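Local coordinates for uncharacterized protein (Vibrio parahaemolyticus, PDB 1ZBP) that is of unknown function but belongs to the ImpE family, whose members are probably accessory proteins of type VI secretion systems, at residues Gln79-Phe84 / His205-Tyr210; Thr90-Gly95 / Gly153-Leu158; Phe166-Ala171 / Phe194-Leu199. One frame throughout, in Å; residues are numbered along the deposited sequence.

Contact 1: residues Gln79-Phe84 / His205-Tyr210; sequences QARKDF and HMPMTY
R81 reaches from helix 65-84 to the end of strand 202-207 and lays one face of its guanidinium group over P207. CG of P207 sits 3.7 Å above the guanidinium plane, over its centre. P207 CB lies over the same face, 3.8 Å from both CZ and NH1 of R81. The arginine side chain is stretched out from CG to NE. With its CG anti to the backbone N (chi1 166°), it spans a CA-to-CA gap of 9.8 Å between R81 and P207.

The polar end goes one step further. R81 NH2 donates a hydrogen bond to the backbone O of T209, at 2.8 Å. It is a bent bond, with an N-H...O angle of 133°. The donor lies in the carbonyl plane, and the C=O...N angle is 150°. The oxygen is near the guanidinium plane but somewhat tilted out of it. The backbone of Y210 follows directly, with its C 3.4 Å from R81 NH2.

The side chains of T209 and Y210 have other partners. T209 OG1 bonds to Q218 O, and Y210 OH bonds to D147. NE of R81 forms a salt bridge with E157 OE1 on strand 155-159 of the three-stranded sheet, and P207 also packs on E157 and F159 there. R81 thus ties the last turn of helix 65-84 to the outermost strand of the eight-stranded sheet in this chain.

All four touching residues are buried. The cation is held in three ways: by a carboxylate at NE, a backbone carbonyl at NH2 and an apolar ring over one face. This should fix the rotation of the guanidinium group. The nearby carboxylate would be expected to offset the cost of burying the positive charge.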
ATOM      1  N   GLN A  79      -4.348  -8.854  -1.814  1.00 35.70           N
ATOM      2  CA  GLN A  79      -5.720  -9.321  -1.856  1.00 35.11           C
ATOM      3  C   GLN A  79      -6.285  -9.233  -0.446  1.00 34.06           C
ATOM      4  O   GLN A  79      -7.422  -8.805  -0.252  1.00 31.73           O
ATOM      5  CB  GLN A  79      -5.798 -10.757  -2.363  1.00 34.52           C
ATOM      6  CG  GLN A  79      -7.230 -11.263  -2.402  1.00 35.94           C
ATOM      7  CD  GLN A  79      -8.079 -10.551  -3.434  1.00 35.50           C
ATOM      8  OE1 GLN A  79      -7.775 -10.569  -4.630  1.00 37.50           O
ATOM      9  NE2 GLN A  79      -9.157  -9.923  -2.979  1.00 37.34           N
ATOM     10  N   ALA A  80      -5.483  -9.620   0.542  1.00 34.00           N
ATOM     11  CA  ALA A  80      -5.952  -9.562   1.928  1.00 36.88           C
ATOM     12  C   ALA A  80      -6.281  -8.109   2.316  1.00 38.29           C
ATOM     13  O   ALA A  80      -7.197  -7.859   3.110  1.00 40.21           O
ATOM     14  CB  ALA A  80      -4.899 -10.153   2.882  1.00 33.05           C
ATOM     15  N   ARG A  81      -5.538  -7.157   1.752  1.00 37.94           N
ATOM     16  CA  ARG A  81      -5.758  -5.742   2.030  1.00 38.61           C
ATOM     17  C   ARG A  81      -7.043  -5.260   1.379  1.00 39.42           C
ATOM     18  O   ARG A  81      -7.814  -4.511   1.980  1.00 38.13           O
ATOM     19  CB  ARG A  81      -4.565  -4.910   1.535  1.00 37.90           C
ATOM     20  CG  ARG A  81      -4.793  -3.406   1.455  1.00 31.64           C
ATOM     21  CD  ARG A  81      -3.498  -2.770   1.006  1.00 33.02           C
ATOM     22  NE  ARG A  81      -3.517  -1.318   0.947  1.00 30.43           N
ATOM     23  CZ  ARG A  81      -3.550  -0.617  -0.183  1.00 32.59           C
ATOM     24  NH1 ARG A  81      -3.584  -1.241  -1.358  1.00 29.44           N
ATOM     25  NH2 ARG A  81      -3.496   0.715  -0.141  1.00 32.43           N
ATOM     26  N   LYS A  82      -7.276  -5.671   0.140  1.00 42.48           N
ATOM     27  CA  LYS A  82      -8.497  -5.247  -0.526  1.00 44.97           C
ATOM     28  C   LYS A  82      -9.669  -5.832   0.249  1.00 46.19           C
ATOM     29  O   LYS A  82     -10.738  -5.230   0.326  1.00 47.13           O
ATOM     30  CB  LYS A  82      -8.533  -5.731  -1.976  1.00 45.95           C
ATOM     31  CG  LYS A  82      -9.621  -5.066  -2.799  1.00 49.25           C
ATOM     32  CD  LYS A  82      -9.479  -5.367  -4.285  1.00 50.87           C
ATOM     33  CE  LYS A  82     -10.232  -6.620  -4.683  1.00 50.97           C
ATOM     34  NZ  LYS A  82     -10.157  -6.827  -6.156  1.00 52.37           N
ATOM     35  N   ASP A  83      -9.465  -7.004   0.844  1.00 47.29           N
ATOM     36  CA  ASP A  83     -10.536  -7.614   1.616  1.00 48.62           C
ATOM     37  C   ASP A  83     -10.670  -6.971   2.988  1.00 49.51           C
ATOM     38  O   ASP A  83     -11.780  -6.782   3.489  1.00 49.98           O
ATOM     39  CB  ASP A  83     -10.324  -9.124   1.747  1.00 48.63           C
ATOM     40  CG  ASP A  83     -10.444  -9.838   0.413  1.00 47.68           C
ATOM     41  OD1 ASP A  83     -11.312  -9.436  -0.387  1.00 47.56           O
ATOM     42  OD2 ASP A  83      -9.688 -10.801   0.172  1.00 47.62           O
ATOM     43  N   PHE A  84      -9.543  -6.621   3.594  1.00 49.32           N
ATOM     44  CA  PHE A  84      -9.586  -5.988   4.898  1.00 49.15           C
ATOM     45  C   PHE A  84     -10.444  -4.724   4.870  1.00 51.01           C
ATOM     46  O   PHE A  84     -10.959  -4.288   5.900  1.00 51.70           O
ATOM     47  CB  PHE A  84      -8.172  -5.660   5.377  1.00 46.60           C
ATOM     48  CG  PHE A  84      -8.141  -4.861   6.637  1.00 43.96           C
ATOM     49  CD1 PHE A  84      -8.029  -3.478   6.590  1.00 42.26           C
ATOM     50  CD2 PHE A  84      -8.282  -5.485   7.869  1.00 42.41           C
ATOM     51  CE1 PHE A  84      -8.059  -2.729   7.752  1.00 44.10           C
ATOM     52  CE2 PHE A  84      -8.313  -4.745   9.039  1.00 43.85           C
ATOM     53  CZ  PHE A  84      -8.202  -3.362   8.985  1.00 43.91           C
ATOM     54  N   HIS A 205       7.255  -4.756   1.216  1.00 27.88           N
ATOM     55  CA  HIS A 205       6.772  -3.787   0.244  1.00 27.22           C
ATOM     56  C   HIS A 205       5.635  -2.999   0.872  1.00 26.73           C
ATOM     57  O   HIS A 205       4.841  -3.541   1.653  1.00 23.14           O
ATOM     58  CB  HIS A 205       6.270  -4.492  -1.020  1.00 25.53           C
ATOM     59  CG  HIS A 205       7.359  -5.142  -1.809  1.00 27.66           C
ATOM     60  ND1 HIS A 205       7.746  -4.691  -3.051  1.00 25.72           N
ATOM     61  CD2 HIS A 205       8.176  -6.184  -1.516  1.00 27.60           C
ATOM     62  CE1 HIS A 205       8.756  -5.426  -3.489  1.00 27.19           C
ATOM     63  NE2 HIS A 205       9.036  -6.338  -2.576  1.00 25.17           N
HETATM   64  N   MSE A 206       5.575  -1.719   0.524  1.00 25.56           N
HETATM   65  CA  MSE A 206       4.552  -0.812   1.015  1.00 27.19           C
HETATM   66  C   MSE A 206       3.695  -0.331  -0.150  1.00 27.46           C
HETATM   67  O   MSE A 206       4.220   0.207  -1.132  1.00 27.59           O
HETATM   68  CB  MSE A 206       5.206   0.405   1.672  1.00 28.79           C
HETATM   69  CG  MSE A 206       4.211   1.440   2.168  1.00 37.17           C
HETATM   70 SE   MSE A 206       4.970   2.927   3.134  1.00 47.71          SE
HETATM   71  CE  MSE A 206       5.142   2.133   4.895  1.00 42.05           C
ATOM     72  N   PRO A 207       2.373  -0.547  -0.082  1.00 24.62           N
ATOM     73  CA  PRO A 207       1.582  -0.059  -1.208  1.00 24.94           C
ATOM     74  C   PRO A 207       1.701   1.473  -1.171  1.00 25.46           C
ATOM     75  O   PRO A 207       1.452   2.099  -0.146  1.00 23.09           O
ATOM     76  CB  PRO A 207       0.172  -0.594  -0.904  1.00 22.93           C
ATOM     77  CG  PRO A 207       0.143  -0.694   0.578  1.00 21.41           C
ATOM     78  CD  PRO A 207       1.530  -1.248   0.897  1.00 23.88           C
HETATM   79  N   MSE A 208       2.114   2.053  -2.291  1.00 28.29           N
HETATM   80  CA  MSE A 208       2.330   3.490  -2.435  1.00 31.47           C
HETATM   81  C   MSE A 208       1.051   4.275  -2.758  1.00 32.37           C
HETATM   82  O   MSE A 208       1.071   5.500  -2.792  1.00 34.16           O
HETATM   83  CB  MSE A 208       3.374   3.712  -3.541  1.00 35.27           C
HETATM   84  CG  MSE A 208       4.568   4.574  -3.170  1.00 39.29           C
HETATM   85 SE   MSE A 208       5.464   4.108  -1.506  1.00 49.14          SE
HETATM   86  CE  MSE A 208       6.602   5.693  -1.412  1.00 45.49           C
ATOM     87  N   THR A 209      -0.055   3.570  -2.977  1.00 33.01           N
ATOM     88  CA  THR A 209      -1.329   4.208  -3.319  1.00 32.20           C
ATOM     89  C   THR A 209      -2.442   3.766  -2.365  1.00 29.79           C
ATOM     90  O   THR A 209      -2.347   2.710  -1.761  1.00 29.00           O
ATOM     91  CB  THR A 209      -1.738   3.837  -4.763  1.00 34.15           C
ATOM     92  OG1 THR A 209      -2.802   4.693  -5.195  1.00 42.07           O
ATOM     93  CG2 THR A 209      -2.206   2.403  -4.827  1.00 31.21           C
ATOM     94  N   TYR A 210      -3.491   4.567  -2.217  1.00 28.70           N
ATOM     95  CA  TYR A 210      -4.586   4.185  -1.330  1.00 28.74           C
ATOM     96  C   TYR A 210      -5.375   3.003  -1.867  1.00 28.68           C
ATOM     97  O   TYR A 210      -5.403   2.769  -3.062  1.00 28.57           O
ATOM     98  CB  TYR A 210      -5.518   5.374  -1.083  1.00 27.63           C
ATOM     99  CG  TYR A 210      -4.875   6.426  -0.229  1.00 27.08           C
ATOM    100  CD1 TYR A 210      -4.465   6.134   1.080  1.00 25.71           C
ATOM    101  CD2 TYR A 210      -4.603   7.687  -0.737  1.00 22.88           C
ATOM    102  CE1 TYR A 210      -3.796   7.072   1.848  1.00 23.42           C
ATOM    103  CE2 TYR A 210      -3.937   8.622   0.024  1.00 24.00           C
ATOM    104  CZ  TYR A 210      -3.538   8.312   1.308  1.00 24.46           C
ATOM    105  OH  TYR A 210      -2.894   9.266   2.050  1.00 25.37           O
TER

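Contact 2: residues Thr90-Gly95 / Gly153-Leu158; sequences TAKVLG and GGYIEL
Y155 presents the hydroxyl end of its ring to two side chains of the segment 90-95, K92 and L94. L94 CB comes in at the ring edge, near its plane. It lies 3.4 Å from Y155 OH and 4.0 Å from CE1. K92 approaches obliquely. Its NZ is 3.5 Å from Y155 OH and makes a weak hydrogen bond to it, while its CE lies 4.0 Å from CE1.

The conformations explain the meeting. K92 CG stands between the backbone N and the carbonyl carbon (chi1 49°). The chain then runs straight before bending at chi3 (-61°), and the bend turns CE and NZ toward the hydroxyl end of Y155. The ring of Y155 is carried by a CG anti to its carbonyl carbon (chi1 -72°), and it reaches out from strand 155-159 with the oxygen leading. The first torsion of L94 is modelled away from a staggered position. Its key contact does not depend on that, because CB is set by the backbone. CG and both methyls lie farther from the hydroxyl than CB does.

V93 is the centre of an inverse gamma turn. A weak bond from L94 N to K92 O closes this turn, and the residues on either side of V93 both reach the phenol.

Strand 165-169 runs between the two segments in the sheet, so the side chains meet across it. K92 rests on L167, and both L94 and Y155 rest on P169. Helix 98-113 adds T101 and L104 against K92, and L100 against Y155.

The phenol is thus held mainly by apolar packing, with a long polar contact added. Lysine nitrogen near the oxygen would slightly favour negative charge there, but at this distance the effect is probably small.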
ATOM      1  N   THR A  90      -6.073  -9.117   8.103  1.00 55.13           N
ATOM      2  CA  THR A  90      -4.810  -8.421   8.298  1.00 53.80           C
ATOM      3  C   THR A  90      -4.141  -8.749   9.637  1.00 52.63           C
ATOM      4  O   THR A  90      -4.811  -9.024  10.635  1.00 52.68           O
ATOM      5  CB  THR A  90      -5.038  -6.900   8.226  1.00 54.07           C
ATOM      6  OG1 THR A  90      -3.781  -6.223   8.137  1.00 56.61           O
ATOM      7  CG2 THR A  90      -5.751  -6.418   9.475  1.00 55.36           C
ATOM      8  N   ALA A  91      -2.816  -8.708   9.656  1.00 51.62           N
ATOM      9  CA  ALA A  91      -2.066  -8.979  10.873  1.00 50.98           C
ATOM     10  C   ALA A  91      -1.467  -7.668  11.362  1.00 52.20           C
ATOM     11  O   ALA A  91      -0.332  -7.332  11.025  1.00 54.88           O
ATOM     12  CB  ALA A  91      -0.959  -9.990  10.596  1.00 49.98           C
ATOM     13  N   LYS A  92      -2.225  -6.920  12.151  1.00 50.27           N
ATOM     14  CA  LYS A  92      -1.720  -5.657  12.658  1.00 50.89           C
ATOM     15  C   LYS A  92      -0.972  -5.763  13.974  1.00 50.62           C
ATOM     16  O   LYS A  92      -1.495  -6.261  14.968  1.00 49.04           O
ATOM     17  CB  LYS A  92      -2.853  -4.658  12.802  1.00 51.73           C
ATOM     18  CG  LYS A  92      -4.041  -5.202  13.518  1.00 49.08           C
ATOM     19  CD  LYS A  92      -5.097  -4.151  13.541  1.00 51.47           C
ATOM     20  CE  LYS A  92      -4.601  -2.923  14.283  1.00 50.61           C
ATOM     21  NZ  LYS A  92      -5.652  -1.862  14.327  1.00 51.11           N
ATOM     22  N   VAL A  93       0.258  -5.260  13.957  1.00 52.56           N
ATOM     23  CA  VAL A  93       1.150  -5.267  15.106  1.00 54.93           C
ATOM     24  C   VAL A  93       0.949  -3.982  15.882  1.00 56.72           C
ATOM     25  O   VAL A  93       1.920  -3.330  16.275  1.00 59.01           O
ATOM     26  CB  VAL A  93       2.628  -5.327  14.658  1.00 54.53           C
ATOM     27  CG1 VAL A  93       3.525  -5.654  15.843  1.00 55.48           C
ATOM     28  CG2 VAL A  93       2.786  -6.356  13.556  1.00 54.70           C
ATOM     29  N   LEU A  94      -0.306  -3.604  16.093  1.00 57.37           N
ATOM     30  CA  LEU A  94      -0.593  -2.373  16.820  1.00 60.15           C
ATOM     31  C   LEU A  94      -0.058  -2.478  18.250  1.00 62.38           C
ATOM     32  O   LEU A  94       0.452  -1.496  18.812  1.00 63.40           O
ATOM     33  CB  LEU A  94      -2.101  -2.098  16.828  1.00 59.61           C
ATOM     34  CG  LEU A  94      -2.865  -2.404  18.119  1.00 59.07           C
ATOM     35  CD1 LEU A  94      -2.747  -1.205  19.063  1.00 58.74           C
ATOM     36  CD2 LEU A  94      -4.322  -2.697  17.798  1.00 58.98           C
ATOM     37  N   GLY A  95      -0.174  -3.663  18.840  1.00 62.72           N
ATOM     38  CA  GLY A  95       0.325  -3.838  20.188  1.00 64.52           C
ATOM     39  C   GLY A  95      -0.590  -4.671  21.048  1.00 65.67           C
ATOM     40  O   GLY A  95      -1.235  -5.602  20.566  1.00 66.34           O
ATOM     41  N   GLY A 153      -4.756   6.566   9.193  1.00 29.72           N
ATOM     42  CA  GLY A 153      -4.377   7.348  10.363  1.00 29.07           C
ATOM     43  C   GLY A 153      -2.921   7.275  10.785  1.00 29.51           C
ATOM     44  O   GLY A 153      -2.038   7.754  10.080  1.00 31.60           O
ATOM     45  N   GLY A 154      -2.656   6.682  11.942  1.00 28.80           N
ATOM     46  CA  GLY A 154      -1.280   6.581  12.390  1.00 29.03           C
ATOM     47  C   GLY A 154      -0.677   5.240  12.028  1.00 29.50           C
ATOM     48  O   GLY A 154       0.176   4.730  12.754  1.00 31.30           O
ATOM     49  N   TYR A 155      -1.116   4.657  10.915  1.00 27.08           N
ATOM     50  CA  TYR A 155      -0.614   3.345  10.493  1.00 27.39           C
ATOM     51  C   TYR A 155       0.026   3.342   9.107  1.00 26.09           C
ATOM     52  O   TYR A 155      -0.311   4.158   8.260  1.00 26.32           O
ATOM     53  CB  TYR A 155      -1.756   2.320  10.457  1.00 27.29           C
ATOM     54  CG  TYR A 155      -2.258   1.881  11.805  1.00 33.80           C
ATOM     55  CD1 TYR A 155      -1.825   0.685  12.370  1.00 34.69           C
ATOM     56  CD2 TYR A 155      -3.164   2.667  12.529  1.00 35.54           C
ATOM     57  CE1 TYR A 155      -2.276   0.281  13.613  1.00 36.02           C
ATOM     58  CE2 TYR A 155      -3.618   2.265  13.777  1.00 36.94           C
ATOM     59  CZ  TYR A 155      -3.171   1.072  14.314  1.00 37.54           C
ATOM     60  OH  TYR A 155      -3.603   0.677  15.569  1.00 38.48           O
ATOM     61  N   ILE A 156       0.974   2.438   8.892  1.00 24.79           N
ATOM     62  CA  ILE A 156       1.565   2.293   7.575  1.00 25.19           C
ATOM     63  C   ILE A 156       1.187   0.874   7.190  1.00 26.25           C
ATOM     64  O   ILE A 156       0.814   0.055   8.054  1.00 25.06           O
ATOM     65  CB  ILE A 156       3.109   2.423   7.543  1.00 26.03           C
ATOM     66  CG1 ILE A 156       3.746   1.458   8.542  1.00 25.88           C
ATOM     67  CG2 ILE A 156       3.524   3.865   7.761  1.00 19.81           C
ATOM     68  CD1 ILE A 156       5.210   1.202   8.261  1.00 25.96           C
ATOM     69  N   GLU A 157       1.263   0.588   5.897  1.00 25.82           N
ATOM     70  CA  GLU A 157       0.911  -0.735   5.393  1.00 25.88           C
ATOM     71  C   GLU A 157       2.156  -1.457   4.858  1.00 27.26           C
ATOM     72  O   GLU A 157       3.079  -0.841   4.318  1.00 28.53           O
ATOM     73  CB  GLU A 157      -0.122  -0.605   4.275  1.00 25.59           C
ATOM     74  CG  GLU A 157      -1.369   0.211   4.643  1.00 23.48           C
ATOM     75  CD  GLU A 157      -2.436   0.183   3.540  1.00 23.72           C
ATOM     76  OE1 GLU A 157      -3.429  -0.557   3.661  1.00 23.02           O
ATOM     77  OE2 GLU A 157      -2.296   0.914   2.542  1.00 21.13           O
ATOM     78  N   LEU A 158       2.193  -2.768   5.022  1.00 27.28           N
ATOM     79  CA  LEU A 158       3.330  -3.533   4.545  1.00 27.29           C
ATOM     80  C   LEU A 158       2.837  -4.837   3.997  1.00 26.43           C
ATOM     81  O   LEU A 158       1.869  -5.391   4.490  1.00 25.88           O
ATOM     82  CB  LEU A 158       4.322  -3.807   5.685  1.00 28.12           C
ATOM     83  CG  LEU A 158       5.089  -2.622   6.298  1.00 30.57           C
ATOM     84  CD1 LEU A 158       5.724  -3.040   7.620  1.00 27.22           C
ATOM     85  CD2 LEU A 158       6.159  -2.134   5.316  1.00 30.06           C
TER

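Contact 3: residues Phe166-Ala171 / Phe194-Leu199; sequences FLVPIA and FDIDGL
V168 and I196 reach toward each other tip to tip, and this is the tight part of the contact. V168 CG1 lies 3.2 Å from I196 CD1. That is short for two methyl carbons, and the exact value is doubtful. V168 CG2 is also near the same methyl, at 4.0 Å. Both residues are buried. I196 CG1 stands between the backbone N and the carbonyl carbon (chi1 81°), on the valine side. Chi2 (125°) is not staggered, so the place of CD1 is less certain.

The other side is looser. L199 reaches F166 with CD2, 4.1 Å from CE2 of the ring, in an oblique approach. Its CD1 is 4.4 Å from V168 CG2. F166 and L199 are partly exposed. D197 and G198 lie at the surface in a type II beta turn, closed by the bond from L199 N to I196 O. D197 is tied back to N174 through OD2.

No hydrogen bond joins the two segments. The contact packs strand 165-169 of the three-stranded sheet against strand 189-196 of the eight-stranded one. V168 is bonded through its backbone to I156 of strand 155-159, and I196 rests on I173 of strand 173-178.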
ATOM      1  N   PHE A 166       0.272  -6.413   6.542  1.00 34.06           N
ATOM      2  CA  PHE A 166       0.487  -5.857   7.883  1.00 34.07           C
ATOM      3  C   PHE A 166       0.082  -4.387   8.031  1.00 33.86           C
ATOM      4  O   PHE A 166       0.268  -3.586   7.121  1.00 35.49           O
ATOM      5  CB  PHE A 166       1.964  -5.970   8.290  1.00 33.94           C
ATOM      6  CG  PHE A 166       2.364  -7.325   8.802  1.00 38.15           C
ATOM      7  CD1 PHE A 166       2.503  -8.411   7.933  1.00 38.33           C
ATOM      8  CD2 PHE A 166       2.644  -7.508  10.162  1.00 38.90           C
ATOM      9  CE1 PHE A 166       2.924  -9.663   8.413  1.00 40.47           C
ATOM     10  CE2 PHE A 166       3.063  -8.744  10.656  1.00 40.22           C
ATOM     11  CZ  PHE A 166       3.208  -9.835   9.778  1.00 41.14           C
ATOM     12  N   LEU A 167      -0.467  -4.059   9.198  1.00 33.42           N
ATOM     13  CA  LEU A 167      -0.863  -2.706   9.558  1.00 32.31           C
ATOM     14  C   LEU A 167      -0.008  -2.403  10.775  1.00 34.35           C
ATOM     15  O   LEU A 167      -0.199  -2.985  11.850  1.00 34.30           O
ATOM     16  CB  LEU A 167      -2.344  -2.635   9.911  1.00 34.34           C
ATOM     17  CG  LEU A 167      -3.247  -2.230   8.738  1.00 35.23           C
ATOM     18  CD1 LEU A 167      -4.712  -2.342   9.147  1.00 33.92           C
ATOM     19  CD2 LEU A 167      -2.924  -0.799   8.307  1.00 32.30           C
ATOM     20  N   VAL A 168       0.949  -1.499  10.596  1.00 32.85           N
ATOM     21  CA  VAL A 168       1.879  -1.179  11.655  1.00 32.26           C
ATOM     22  C   VAL A 168       1.830   0.279  12.070  1.00 31.99           C
ATOM     23  O   VAL A 168       1.953   1.186  11.241  1.00 32.84           O
ATOM     24  CB  VAL A 168       3.310  -1.545  11.219  1.00 31.81           C
ATOM     25  CG1 VAL A 168       4.303  -1.132  12.271  1.00 29.75           C
ATOM     26  CG2 VAL A 168       3.383  -3.050  10.959  1.00 29.61           C
ATOM     27  N   PRO A 169       1.621   0.517  13.370  1.00 30.34           N
ATOM     28  CA  PRO A 169       1.545   1.855  13.962  1.00 29.76           C
ATOM     29  C   PRO A 169       2.800   2.638  13.607  1.00 27.48           C
ATOM     30  O   PRO A 169       3.900   2.141  13.794  1.00 25.26           O
ATOM     31  CB  PRO A 169       1.470   1.567  15.464  1.00 28.15           C
ATOM     32  CG  PRO A 169       0.728   0.288  15.510  1.00 30.70           C
ATOM     33  CD  PRO A 169       1.375  -0.514  14.391  1.00 30.71           C
ATOM     34  N   ILE A 170       2.630   3.843  13.070  1.00 26.09           N
ATOM     35  CA  ILE A 170       3.768   4.675  12.716  1.00 25.16           C
ATOM     36  C   ILE A 170       4.619   4.843  13.981  1.00 25.05           C
ATOM     37  O   ILE A 170       5.848   4.864  13.915  1.00 23.45           O
ATOM     38  CB  ILE A 170       3.306   6.047  12.174  1.00 23.24           C
ATOM     39  CG1 ILE A 170       2.572   5.839  10.852  1.00 23.36           C
ATOM     40  CG2 ILE A 170       4.503   6.976  11.990  1.00 20.74           C
ATOM     41  CD1 ILE A 170       1.961   7.116  10.286  1.00 23.08           C
ATOM     42  N   ALA A 171       3.950   4.921  15.131  1.00 24.57           N
ATOM     43  CA  ALA A 171       4.610   5.067  16.436  1.00 27.44           C
ATOM     44  C   ALA A 171       5.544   3.900  16.780  1.00 28.38           C
ATOM     45  O   ALA A 171       6.458   4.039  17.606  1.00 28.52           O
ATOM     46  CB  ALA A 171       3.567   5.220  17.531  1.00 26.02           C
ATOM     47  N   PHE A 194      13.020  -1.703   6.948  1.00 33.40           N
ATOM     48  CA  PHE A 194      12.569  -1.100   8.191  1.00 34.70           C
ATOM     49  C   PHE A 194      13.172  -1.733   9.448  1.00 37.93           C
ATOM     50  O   PHE A 194      14.049  -2.601   9.383  1.00 38.16           O
ATOM     51  CB  PHE A 194      11.045  -1.181   8.265  1.00 33.70           C
ATOM     52  CG  PHE A 194      10.508  -2.572   8.098  1.00 33.09           C
ATOM     53  CD1 PHE A 194      10.633  -3.512   9.114  1.00 35.09           C
ATOM     54  CD2 PHE A 194       9.884  -2.950   6.921  1.00 34.06           C
ATOM     55  CE1 PHE A 194      10.135  -4.813   8.958  1.00 32.91           C
ATOM     56  CE2 PHE A 194       9.385  -4.244   6.755  1.00 33.46           C
ATOM     57  CZ  PHE A 194       9.511  -5.174   7.770  1.00 34.02           C
ATOM     58  N   ASP A 195      12.686  -1.261  10.590  1.00 40.24           N
ATOM     59  CA  ASP A 195      13.089  -1.719  11.914  1.00 40.69           C
ATOM     60  C   ASP A 195      11.985  -1.195  12.808  1.00 40.34           C
ATOM     61  O   ASP A 195      12.046  -0.063  13.276  1.00 40.41           O
ATOM     62  CB  ASP A 195      14.434  -1.106  12.322  1.00 42.13           C
ATOM     63  CG  ASP A 195      14.817  -1.424  13.768  1.00 44.84           C
ATOM     64  OD1 ASP A 195      15.933  -1.036  14.184  1.00 47.54           O
ATOM     65  OD2 ASP A 195      14.014  -2.053  14.495  1.00 44.86           O
ATOM     66  N   ILE A 196      10.957  -2.011  13.012  1.00 40.79           N
ATOM     67  CA  ILE A 196       9.834  -1.605  13.843  1.00 41.35           C
ATOM     68  C   ILE A 196       9.718  -2.526  15.055  1.00 42.35           C
ATOM     69  O   ILE A 196      10.116  -3.691  15.008  1.00 41.27           O
ATOM     70  CB  ILE A 196       8.486  -1.621  13.044  1.00 40.58           C
ATOM     71  CG1 ILE A 196       7.932  -3.033  12.963  1.00 41.08           C
ATOM     72  CG2 ILE A 196       8.710  -1.116  11.608  1.00 37.57           C
ATOM     73  CD1 ILE A 196       6.519  -3.150  13.482  1.00 44.37           C
ATOM     74  N   ASP A 197       9.170  -1.987  16.136  1.00 43.04           N
ATOM     75  CA  ASP A 197       8.965  -2.743  17.359  1.00 45.79           C
ATOM     76  C   ASP A 197       7.999  -3.878  17.065  1.00 46.48           C
ATOM     77  O   ASP A 197       6.940  -3.657  16.477  1.00 47.42           O
ATOM     78  CB  ASP A 197       8.382  -1.823  18.432  1.00 47.04           C
ATOM     79  CG  ASP A 197       9.286  -0.642  18.727  1.00 49.30           C
ATOM     80  OD1 ASP A 197       8.794   0.388  19.249  1.00 49.53           O
ATOM     81  OD2 ASP A 197      10.498  -0.760  18.439  1.00 48.24           O
ATOM     82  N   GLY A 198       8.369  -5.092  17.463  1.00 47.74           N
ATOM     83  CA  GLY A 198       7.499  -6.233  17.231  1.00 48.69           C
ATOM     84  C   GLY A 198       7.860  -7.061  16.009  1.00 50.18           C
ATOM     85  O   GLY A 198       7.266  -8.121  15.779  1.00 50.91           O
ATOM     86  N   LEU A 199       8.824  -6.578  15.224  1.00 49.43           N
ATOM     87  CA  LEU A 199       9.275  -7.277  14.017  1.00 48.53           C
ATOM     88  C   LEU A 199      10.795  -7.188  13.860  1.00 47.66           C
ATOM     89  O   LEU A 199      11.388  -7.948  13.096  1.00 48.23           O
ATOM     90  CB  LEU A 199       8.606  -6.687  12.769  1.00 48.25           C
ATOM     91  CG  LEU A 199       7.076  -6.738  12.681  1.00 49.59           C
ATOM     92  CD1 LEU A 199       6.597  -5.979  11.451  1.00 48.77           C
ATOM     93  CD2 LEU A 199       6.618  -8.179  12.644  1.00 51.01           C
TER

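Contacts 2 and 3 are close, with centres 7 Å apart. They share the three-stranded sheet, in which strand 165-169 lies between strands 91-92 and 155-159. A probable hydrogen bond from I170 N to G154 O (2.6 Å) continues this pairing just beyond the strand ends. Contact 1 lies about 11 Å from contact 2 and 16 Å from contact 3, centre to centre. The salt bridge of R81 to E157 (NE to OE1 2.8 Å) joins contact 1 to the segment 153-158. F84 CZ of contact 1 packs on L167 CD1 at 3.6 Å. Contacts 1 and 3 meet through neighbouring strands 202-207 and 189-196. Along the chain, contacts 2 and 3 are nested in the loop closed by contact 1. No active site is known.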